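Local coordinates for protein Esterase/lipase (Lactobacillus rhamnosus, PDB 4N5H) that probably hydrolyses carboxylic esters, and may also transfer acyl groups, as a serine esterase of the alpha/beta-hydrolase fold, at residues 39-44 with 131-136; 165-170 with 218-223. The protein carries 1 engineered substitution. One frame throughout, in Å; residues are numbered along the deposited sequence.

In the fold
Interaction 1 (39-44 with 131-136) and interaction 2 (165-170 with 218-223) follow one another along the chain: their centres are about 26 Å apart, their nearest atoms about 9 Å. In the alpha/beta-hydrolase fold they lie about 18 and 17 Å from the chain centre, centre to centre. Interaction 1 is a polar contact at the antiparallel edge of the central sheet, next to a second subunit; the R133 side chain is about 5 Å from a bound isopropyl alcohol, probably from crystallisation, and about 13 Å from a calcium ion. Interaction 2 is largely apolar packing of helix 162-168 on a loop. Helix 112-129 touches both, through Y43 and F168. Neither includes S146, H278 or D243, the probable catalytic triad.

Interaction 1. Residues 39-44 with 131-136; sequences TEYRYE and PQRGFD
The guanidinium plane of R133 and the phenol ring of Y41 stand nearly perpendicular, 84° apart. Y41 OH lies at the NH1 end of the guanidinium and Q132 OE1 at the opposite, NH2 end, both near its plane. R133 NH1 lies obliquely to the ring, 3.6 Å from Y41 CE2. This is a polar bridge in the alpha/beta-hydrolase fold, from outer strand 35-42 to the turn that leads into strand 135-136. It spans backbones whose closest CA atoms, of Y41 and R133, are 13.1 Å apart.

R133 NH1 donates to Y41 OH at 3.0 Å; the N-H...O angle of 145° is moderately bent, although the oxygen is close to the guanidinium plane. The side chains approach from opposite directions: R133 CG sits between the backbone N and the carbonyl carbon, and a bend at chi3 turns the guanidinium so that NH1 meets Y41 OH. Further bonds limit rotation of the group: NE binds F129 O, and NH2 forms a salt bridge with E289 of the second subunit. Y41 OH is also bonded to E38 OE1, a negative neighbour that probably adds to the attraction for the arginine.

A G1 beta bulge puts E40 and Y41 together opposite L53 of the partner strand. P288 of the second subunit packs on both Y41 and R133. Within 131-136, R133 NH2 donates to Q132 OE1 at 3.0 Å, from above the carbonyl plane.

Interaction 2. Residues 165-170 with 218-223; sequences QELFGV and VDHLNF. Engineered in segment 218-223: V218 (natural residue Ala).
H220 meets two consecutive residues of 165-170, L167 and F168, with different parts of itself. Its CB, directed toward that segment, lies 4.2 Å from F168 CZ. Beyond CB, chi1 of -63° places CG beside the backbone N, and chi2 of 86° turns one face of the imidazole to L167. In one of two modelled conformers of L167, CD1 rests over this face in a CH-pi contact, 3.9 Å from the centroid of the H220 ring and 27° off its normal; the second conformer makes this contact less certain. The methyl is displaced toward the rim: H220 CE1 is its closest atom at 3.5 Å, with ND1 at 3.8 Å and NE2 at 3.9 Å. The two side chains cross at about a right angle. ND1 has its hydrogen-bonding partner in A216 O, which ties the ring back to helix 215-218 and helps to fix its rotation.

The H220 carbonyl points to the edge of the F168 ring, with O 3.7 Å from CZ and close to the ring plane. That oxygen is buried by the contact without a hydrogen-bonding partner in the model; the slightly positive C-H edge of F168 probably gives it at most weak electrostatic compensation.

The contact thus packs the last turn of helix 162-168, closed by a Schellman motif with G169 at positive phi, against the loop between helices 215-218 and 223-226. F168 also touches I158 of helix 147-158 and I116 of helix 112-129, while L221, whose CB points away from 165-170, packs on L207 and L210 of helix 203-211.

Interaction 1. Residues 39-44 with 131-136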
loop_
_atom_site.group_PDB
_atom_site.type_symbol
_atom_site.label_atom_id
_atom_site.label_comp_id
_atom_site.label_asym_id
_atom_site.label_seq_id
_atom_site.Cartn_x
_atom_site.Cartn_y
_atom_site.Cartn_z
ATOM N N THR A 39 -6.195 4.924 -17.399
ATOM C CA THR A 39 -7.230 5.453 -16.525
ATOM C C THR A 39 -7.604 6.901 -16.812
ATOM O O THR A 39 -6.774 7.681 -17.338
ATOM C CB THR A 39 -6.827 5.318 -15.039
ATOM O OG1 THR A 39 -5.580 5.956 -14.804
ATOM C CG2 THR A 39 -6.740 3.874 -14.648
ATOM N N GLU A 40 -8.807 7.260 -16.339
ATOM C CA GLU A 40 -9.180 8.673 -16.226
ATOM C C GLU A 40 -9.196 9.441 -17.551
ATOM O O GLU A 40 -8.806 10.596 -17.689
ATOM C CB GLU A 40 -8.224 9.352 -15.174
ATOM C CG GLU A 40 -8.841 10.661 -14.623
ATOM C CD GLU A 40 -7.809 11.440 -13.800
ATOM O OE1 GLU A 40 -6.553 11.315 -14.001
ATOM O OE2 GLU A 40 -8.243 12.339 -13.009
ATOM N N TYR A 41 -9.694 8.803 -18.605
ATOM C CA TYR A 41 -9.910 9.533 -19.789
ATOM C C TYR A 41 -11.211 10.341 -19.703
ATOM O O TYR A 41 -12.299 9.777 -19.447
ATOM C CB TYR A 41 -10.114 8.566 -20.933
ATOM C CG TYR A 41 -8.975 7.783 -21.496
ATOM C CD1 TYR A 41 -8.738 6.432 -21.124
ATOM C CD2 TYR A 41 -8.141 8.337 -22.431
ATOM C CE1 TYR A 41 -7.749 5.689 -21.713
ATOM C CE2 TYR A 41 -7.137 7.584 -23.011
ATOM C CZ TYR A 41 -7.001 6.259 -22.677
ATOM O OH TYR A 41 -6.014 5.526 -23.365
ATOM N N ARG A 42 -11.132 11.647 -20.005
ATOM C CA ARG A 42 -12.378 12.376 -20.122
ATOM C C ARG A 42 -13.059 11.946 -21.406
ATOM O O ARG A 42 -12.458 11.940 -22.472
ATOM C CB ARG A 42 -12.067 13.881 -20.232
ATOM C CG ARG A 42 -11.632 14.551 -18.963
ATOM C CD ARG A 42 -11.246 15.992 -19.256
ATOM N NE ARG A 42 -10.842 16.618 -18.034
ATOM C CZ ARG A 42 -10.614 17.931 -17.921
ATOM N NH1 ARG A 42 -10.871 18.732 -18.937
ATOM N NH2 ARG A 42 -10.286 18.419 -16.712
ATOM N N TYR A 43 -14.359 11.708 -21.354
ATOM C CA TYR A 43 -15.065 11.389 -22.581
ATOM C C TYR A 43 -15.909 12.560 -23.199
ATOM O O TYR A 43 -16.526 12.368 -24.243
ATOM C CB TYR A 43 -15.928 10.090 -22.455
ATOM C CG TYR A 43 -16.915 10.002 -21.350
ATOM C CD1 TYR A 43 -18.052 10.789 -21.391
ATOM C CD2 TYR A 43 -16.734 9.169 -20.216
ATOM C CE1 TYR A 43 -19.019 10.661 -20.452
ATOM C CE2 TYR A 43 -17.702 9.086 -19.247
ATOM C CZ TYR A 43 -18.824 9.820 -19.350
ATOM O OH TYR A 43 -19.797 9.753 -18.309
ATOM N N GLU A 44 -15.860 13.686 -22.523
ATOM C CA GLU A 44 -16.328 14.910 -23.093
ATOM C C GLU A 44 -15.525 16.094 -22.582
ATOM O O GLU A 44 -14.686 15.950 -21.722
ATOM C CB GLU A 44 -17.842 14.978 -22.942
ATOM C CG GLU A 44 -18.283 15.032 -21.591
ATOM C CD GLU A 44 -19.859 14.849 -21.458
ATOM O OE1 GLU A 44 -20.521 15.907 -21.326
ATOM O OE2 GLU A 44 -20.475 13.778 -21.502
ATOM N N PRO A 131 -10.798 1.927 -31.557
ATOM C CA PRO A 131 -10.030 1.049 -32.501
ATOM C C PRO A 131 -8.561 1.310 -32.625
ATOM O O PRO A 131 -7.778 0.366 -32.762
ATOM C CB PRO A 131 -10.765 1.260 -33.821
ATOM C CG PRO A 131 -12.160 1.511 -33.413
ATOM C CD PRO A 131 -12.031 2.409 -32.155
ATOM N N GLN A 132 -8.159 2.566 -32.579
ATOM C CA GLN A 132 -6.735 2.905 -32.670
ATOM C C GLN A 132 -5.912 2.345 -31.532
ATOM O O GLN A 132 -4.701 2.287 -31.662
ATOM C CB GLN A 132 -6.567 4.367 -32.820
ATOM C CG GLN A 132 -6.703 5.122 -31.656
ATOM C CD GLN A 132 -6.848 6.678 -31.940
ATOM O OE1 GLN A 132 -7.528 7.301 -31.209
ATOM N NE2 GLN A 132 -6.187 7.251 -32.974
ATOM N N ARG A 133 -6.568 1.975 -30.394
ATOM C CA ARG A 133 -5.839 1.455 -29.244
ATOM C C ARG A 133 -6.225 0.051 -28.852
ATOM O O ARG A 133 -5.892 -0.442 -27.759
ATOM C CB ARG A 133 -5.962 2.456 -28.073
ATOM C CG ARG A 133 -7.294 2.517 -27.436
ATOM C CD ARG A 133 -7.486 3.844 -26.603
ATOM N NE ARG A 133 -7.520 4.998 -27.493
ATOM C CZ ARG A 133 -6.863 6.117 -27.366
ATOM N NH1 ARG A 133 -6.166 6.403 -26.240
ATOM N NH2 ARG A 133 -6.934 6.967 -28.338
ATOM N N GLY A 134 -6.851 -0.703 -29.775
ATOM C CA GLY A 134 -7.112 -2.100 -29.521
ATOM C C GLY A 134 -8.487 -2.623 -29.452
ATOM O O GLY A 134 -8.690 -3.856 -29.326
ATOM N N PHE A 135 -9.479 -1.761 -29.580
ATOM C CA PHE A 135 -10.842 -2.231 -29.492
ATOM C C PHE A 135 -11.404 -2.645 -30.864
ATOM O O PHE A 135 -11.500 -1.807 -31.796
ATOM C CB PHE A 135 -11.767 -1.128 -28.925
ATOM C CG PHE A 135 -11.580 -0.909 -27.450
ATOM C CD1 PHE A 135 -10.418 -0.302 -26.944
ATOM C CD2 PHE A 135 -12.501 -1.426 -26.521
ATOM C CE1 PHE A 135 -10.191 -0.195 -25.578
ATOM C CE2 PHE A 135 -12.258 -1.387 -25.171
ATOM C CZ PHE A 135 -11.120 -0.754 -24.694
ATOM N N ASP A 136 -11.878 -3.899 -30.909
ATOM C CA ASP A 136 -12.641 -4.374 -32.042
ATOM C C ASP A 136 -14.066 -4.084 -31.822
ATOM O O ASP A 136 -14.710 -4.740 -30.951
ATOM C CB ASP A 136 -12.367 -5.871 -32.216
ATOM C CG ASP A 136 -13.318 -6.545 -33.201
ATOM O OD1 ASP A 136 -14.058 -5.858 -33.946
ATOM O OD2 ASP A 136 -13.310 -7.774 -33.117
#

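Interaction 2. Residues 165-170 with 218-223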
loop_
_atom_site.group_PDB
_atom_site.type_symbol
_atom_site.label_atom_id
_atom_site.label_comp_id
_atom_site.label_asym_id
_atom_site.label_seq_id
_atom_site.Cartn_x
_atom_site.Cartn_y
_atom_site.Cartn_z
ATOM N N GLN A 165 -34.016 7.603 -28.922
ATOM C CA GLN A 165 -32.867 8.521 -29.063
ATOM C C GLN A 165 -33.325 9.977 -28.931
ATOM O O GLN A 165 -32.667 10.773 -28.276
ATOM C CB GLN A 165 -32.171 8.322 -30.394
ATOM C CG GLN A 165 -31.422 6.996 -30.476
ATOM C CD GLN A 165 -31.158 6.517 -31.839
ATOM O OE1 GLN A 165 -31.098 7.310 -32.828
ATOM N NE2 GLN A 165 -31.012 5.214 -31.980
ATOM N N GLU A 166 -34.414 10.334 -29.595
ATOM C CA GLU A 166 -34.886 11.740 -29.480
ATOM C C GLU A 166 -35.306 12.016 -28.073
ATOM O O GLU A 166 -34.980 13.091 -27.527
ATOM C CB GLU A 166 -36.069 11.933 -30.403
ATOM C CG GLU A 166 -35.612 11.782 -31.844
ATOM C CD GLU A 166 -35.301 13.061 -32.544
ATOM O OE1 GLU A 166 -35.484 14.116 -31.922
ATOM O OE2 GLU A 166 -34.909 13.002 -33.741
ATOM N N LEU A 167 -36.046 11.106 -27.446
ATOM C CA LEU A 167 -36.548 11.386 -26.075
ATOM C C LEU A 167 -35.398 11.515 -25.043
ATOM O O LEU A 167 -35.443 12.387 -24.152
ATOM C CB LEU A 167 -37.572 10.343 -25.606
ATOM C CG LEU A 167 -38.992 10.308 -26.183
ATOM C CD1 LEU A 167 -39.786 9.313 -25.324
ATOM C CD2 LEU A 167 -39.705 11.662 -26.221
ATOM N N PHE A 168 -34.369 10.673 -25.175
ATOM C CA PHE A 168 -33.266 10.729 -24.281
ATOM C C PHE A 168 -32.186 11.714 -24.675
ATOM O O PHE A 168 -31.237 11.851 -23.924
ATOM C CB PHE A 168 -32.683 9.310 -24.078
ATOM C CG PHE A 168 -33.534 8.459 -23.182
ATOM C CD1 PHE A 168 -34.514 7.663 -23.698
ATOM C CD2 PHE A 168 -33.339 8.456 -21.780
ATOM C CE1 PHE A 168 -35.311 6.883 -22.865
ATOM C CE2 PHE A 168 -34.113 7.601 -20.942
ATOM C CZ PHE A 168 -35.095 6.852 -21.503
ATOM N N GLY A 169 -32.330 12.366 -25.818
ATOM C CA GLY A 169 -31.363 13.376 -26.263
ATOM C C GLY A 169 -30.002 12.774 -26.582
ATOM O O GLY A 169 -29.007 13.442 -26.313
ATOM N N VAL A 170 -29.977 11.630 -27.261
ATOM C CA VAL A 170 -28.687 10.976 -27.687
ATOM C C VAL A 170 -28.780 10.631 -29.146
ATOM O O VAL A 170 -29.823 10.666 -29.689
ATOM C CB VAL A 170 -28.371 9.704 -26.841
ATOM C CG1 VAL A 170 -28.265 10.053 -25.391
ATOM C CG2 VAL A 170 -29.419 8.614 -26.974
ATOM N N VAL A 218 -40.762 9.031 -16.786
ATOM C CA VAL A 218 -41.681 8.110 -16.053
ATOM C C VAL A 218 -42.195 7.051 -16.984
ATOM O O VAL A 218 -42.204 5.856 -16.557
ATOM C CB VAL A 218 -42.854 8.891 -15.336
ATOM C CG1 VAL A 218 -43.902 7.881 -14.799
ATOM C CG2 VAL A 218 -42.351 9.876 -14.292
ATOM N N ASP A 219 -42.552 7.401 -18.233
ATOM C CA ASP A 219 -43.082 6.475 -19.220
ATOM C C ASP A 219 -42.063 5.606 -19.925
ATOM O O ASP A 219 -42.445 4.728 -20.729
ATOM C CB ASP A 219 -43.919 7.234 -20.309
ATOM C CG ASP A 219 -45.249 7.886 -19.724
ATOM O OD1 ASP A 219 -45.631 7.567 -18.630
ATOM O OD2 ASP A 219 -45.764 8.819 -20.361
ATOM N N HIS A 220 -40.770 5.814 -19.584
ATOM C CA HIS A 220 -39.704 5.019 -20.208
ATOM C C HIS A 220 -38.583 4.660 -19.172
ATOM O O HIS A 220 -37.418 4.634 -19.573
ATOM C CB HIS A 220 -39.125 5.787 -21.365
ATOM C CG HIS A 220 -40.077 6.047 -22.445
ATOM N ND1 HIS A 220 -40.927 7.145 -22.434
ATOM C CD2 HIS A 220 -40.461 5.290 -23.494
ATOM C CE1 HIS A 220 -41.728 7.083 -23.485
ATOM N NE2 HIS A 220 -41.468 5.976 -24.143
ATOM N N LEU A 221 -38.972 4.426 -17.930
ATOM C CA LEU A 221 -38.061 4.115 -16.770
ATOM C C LEU A 221 -37.774 2.592 -16.748
ATOM O O LEU A 221 -36.784 2.210 -16.159
ATOM C CB LEU A 221 -38.725 4.446 -15.428
ATOM C CG LEU A 221 -38.753 5.721 -14.687
ATOM C CD1 LEU A 221 -38.897 5.381 -13.235
ATOM C CD2 LEU A 221 -37.542 6.559 -14.884
ATOM N N ASN A 222 -38.675 1.774 -17.308
ATOM C CA ASN A 222 -38.646 0.315 -17.174
ATOM C C ASN A 222 -38.314 -0.299 -18.488
ATOM O O ASN A 222 -38.726 0.148 -19.563
ATOM C CB ASN A 222 -39.988 -0.193 -16.651
ATOM C CG ASN A 222 -40.334 0.347 -15.293
ATOM O OD1 ASN A 222 -39.950 -0.200 -14.273
ATOM N ND2 ASN A 222 -41.051 1.485 -15.269
ATOM N N PHE A 223 -37.534 -1.375 -18.483
ATOM C CA PHE A 223 -37.279 -2.096 -19.740
ATOM C C PHE A 223 -38.556 -2.449 -20.479
ATOM O O PHE A 223 -38.597 -2.415 -21.703
ATOM C CB PHE A 223 -36.426 -3.350 -19.454
ATOM C CG PHE A 223 -36.122 -4.152 -20.647
ATOM C CD1 PHE A 223 -35.107 -3.769 -21.475
ATOM C CD2 PHE A 223 -36.788 -5.334 -20.889
ATOM C CE1 PHE A 223 -34.791 -4.473 -22.619
ATOM C CE2 PHE A 223 -36.474 -6.081 -21.998
ATOM C CZ PHE A 223 -35.472 -5.635 -22.870
#